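Local coordinates for protein precorrin-8x Methyl Mutase (Thermus thermophilus, PDB 1V9C) that probably catalyses the methyl-group rearrangement of precorrin-8X, an isomerase step in the biosynthesis of adenosylcobalamin, at residues T111-V117 / T138-L143. Sequence-based numbering, arbitrary orientation.
Sequences TRAEAAV and TFLLAL
Val117 and Phe139 fill the tight half of this contact, where two neighbouring helices of the doubly wound alpha/beta fold, 112-122 and 137-147, pack beside the mixed sheet. The segment axes come within 8.6 Å and run the same general way, 41° apart; the small Ala113 and Ala142 at the interface are consistent with this spacing. Phe139 has CG anti to its backbone nitrogen (chi1 175°), which carries the ring away from its own helix and towards the sheet, where Val131 and Val133 of strand 130-133 and the loop residue Leu95 pack on it. Its CE1 corner takes two methyls obliquely: Val117 CG2 at 3.5 Å and Ala116 CB at 3.7 Å. Ala113 O approaches the CD1 edge near the ring plane, an electronegative atom facing the slightly positive rim. The same Val117 CG2 also touches Ala142 CB at 3.7 Å, so one methyl sits between the Phe139 ring and the Ala142 methyl, while CG1 approaches Leu143 CA at 4.1 Å. A serine in place of Phe139 would probably open a gap between the methyls of Ala116 and Val117 and the valines of strand 130-133. The other side is looser and faces solvent. There Glu114, bent at chi2 (-67°), turns its carboxylate back towards the second helix, yet meets only the Ala142 methyl across the contact, OE2 lying 3.5 Å from CB. Thr111 barely reaches the second helix. At the partly exposed edge near that helix's start the touch is close again: Thr138 has its hydroxyl turned towards the first helix, and OG1 sits against Ala113 CB at 3.3 Å.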
loop_
_atom_site.group_PDB
_atom_site.type_symbol
_atom_site.label_atom_id
_atom_site.label_comp_id
_atom_site.label_asym_id
_atom_site.label_seq_id
_atom_site.Cartn_x
_atom_site.Cartn_y
_atom_site.Cartn_z
ATOM N N THR B 111 -15.915 -12.601 -13.750
ATOM C CA THR B 111 -15.350 -12.093 -12.508
ATOM C C THR B 111 -14.126 -12.900 -12.103
ATOM O O THR B 111 -14.214 -14.108 -11.874
ATOM C CB THR B 111 -16.364 -12.168 -11.358
ATOM O OG1 THR B 111 -17.542 -11.431 -11.706
ATOM C CG2 THR B 111 -15.766 -11.585 -10.086
ATOM N N ARG B 112 -12.987 -12.223 -12.017
ATOM C CA ARG B 112 -11.744 -12.869 -11.623
ATOM C C ARG B 112 -11.770 -13.041 -10.103
ATOM O O ARG B 112 -10.945 -13.749 -9.524
ATOM C CB ARG B 112 -10.551 -12.000 -12.031
ATOM C CG ARG B 112 -9.263 -12.775 -12.193
ATOM C CD ARG B 112 -8.058 -11.865 -12.333
ATOM N NE ARG B 112 -8.189 -10.905 -13.422
ATOM C CZ ARG B 112 -7.202 -10.115 -13.836
ATOM N NH1 ARG B 112 -6.010 -10.177 -13.253
ATOM N NH2 ARG B 112 -7.402 -9.261 -14.830
ATOM N N ALA B 113 -12.731 -12.380 -9.466
ATOM C CA ALA B 113 -12.886 -12.440 -8.019
ATOM C C ALA B 113 -13.649 -13.698 -7.649
ATOM O O ALA B 113 -13.498 -14.231 -6.549
ATOM C CB ALA B 113 -13.632 -11.204 -7.518
ATOM N N GLU B 114 -14.481 -14.158 -8.576
ATOM C CA GLU B 114 -15.268 -15.364 -8.364
ATOM C C GLU B 114 -14.355 -16.566 -8.545
ATOM O O GLU B 114 -14.360 -17.494 -7.738
ATOM C CB GLU B 114 -16.426 -15.423 -9.364
ATOM C CG GLU B 114 -17.544 -14.429 -9.076
ATOM C CD GLU B 114 -18.300 -14.749 -7.793
ATOM O OE1 GLU B 114 -19.210 -13.974 -7.428
ATOM O OE2 GLU B 114 -17.989 -15.776 -7.152
ATOM N N ALA B 115 -13.567 -16.534 -9.611
ATOM C CA ALA B 115 -12.634 -17.606 -9.894
ATOM C C ALA B 115 -11.729 -17.784 -8.690
ATOM O O ALA B 115 -11.454 -18.910 -8.273
ATOM C CB ALA B 115 -11.808 -17.268 -11.131
ATOM N N ALA B 116 -11.279 -16.662 -8.127
ATOM C CA ALA B 116 -10.385 -16.675 -6.970
ATOM C C ALA B 116 -10.950 -17.464 -5.792
ATOM O O ALA B 116 -10.302 -18.378 -5.289
ATOM C CB ALA B 116 -10.068 -15.248 -6.542
ATOM N N VAL B 117 -12.148 -17.107 -5.343
ATOM C CA VAL B 117 -12.774 -17.813 -4.225
ATOM C C VAL B 117 -13.049 -19.271 -4.605
ATOM O O VAL B 117 -12.605 -20.199 -3.923
ATOM C CB VAL B 117 -14.113 -17.164 -3.824
ATOM C CG1 VAL B 117 -14.652 -17.836 -2.576
ATOM C CG2 VAL B 117 -13.928 -15.681 -3.596
ATOM N N THR B 138 -15.778 -6.932 -4.660
ATOM C CA THR B 138 -16.539 -8.040 -5.219
ATOM C C THR B 138 -15.931 -9.355 -4.741
ATOM O O THR B 138 -16.592 -10.391 -4.712
ATOM C CB THR B 138 -16.547 -8.013 -6.770
ATOM O OG1 THR B 138 -15.240 -8.307 -7.263
ATOM C CG2 THR B 138 -16.972 -6.645 -7.281
ATOM N N PHE B 139 -14.661 -9.311 -4.363
ATOM C CA PHE B 139 -14.013 -10.510 -3.868
ATOM C C PHE B 139 -14.570 -10.812 -2.473
ATOM O O PHE B 139 -14.879 -11.953 -2.150
ATOM C CB PHE B 139 -12.498 -10.309 -3.790
ATOM C CG PHE B 139 -11.766 -11.465 -3.165
ATOM C CD1 PHE B 139 -11.660 -12.679 -3.831
ATOM C CD2 PHE B 139 -11.205 -11.344 -1.899
ATOM C CE1 PHE B 139 -11.005 -13.759 -3.249
ATOM C CE2 PHE B 139 -10.544 -12.425 -1.302
ATOM C CZ PHE B 139 -10.444 -13.633 -1.978
ATOM N N LEU B 140 -14.704 -9.773 -1.660
ATOM C CA LEU B 140 -15.212 -9.916 -0.297
ATOM C C LEU B 140 -16.677 -10.360 -0.296
ATOM O O LEU B 140 -17.133 -11.027 0.628
ATOM C CB LEU B 140 -15.068 -8.591 0.453
ATOM C CG LEU B 140 -15.439 -8.632 1.935
ATOM C CD1 LEU B 140 -14.607 -9.702 2.645
ATOM C CD2 LEU B 140 -15.189 -7.265 2.549
ATOM N N LEU B 141 -17.408 -9.976 -1.336
ATOM C CA LEU B 141 -18.805 -10.364 -1.468
ATOM C C LEU B 141 -18.888 -11.831 -1.876
ATOM O O LEU B 141 -19.685 -12.582 -1.328
ATOM C CB LEU B 141 -19.499 -9.500 -2.514
ATOM C CG LEU B 141 -19.915 -8.127 -2.015
ATOM C CD1 LEU B 141 -20.540 -7.353 -3.157
ATOM C CD2 LEU B 141 -20.893 -8.275 -0.860
ATOM N N ALA B 142 -18.069 -12.234 -2.840
ATOM C CA ALA B 142 -18.055 -13.626 -3.281
ATOM C C ALA B 142 -17.706 -14.470 -2.062
ATOM O O ALA B 142 -18.429 -15.397 -1.717
ATOM C CB ALA B 142 -17.018 -13.827 -4.377
ATOM N N LEU B 143 -16.605 -14.117 -1.399
ATOM C CA LEU B 143 -16.160 -14.830 -0.204
ATOM C C LEU B 143 -17.244 -14.904 0.867
ATOM O O LEU B 143 -17.407 -15.933 1.514
ATOM C CB LEU B 143 -14.914 -14.157 0.396
ATOM C CG LEU B 143 -14.408 -14.706 1.740
ATOM C CD1 LEU B 143 -14.086 -16.201 1.597
ATOM C CD2 LEU B 143 -13.169 -13.928 2.203
#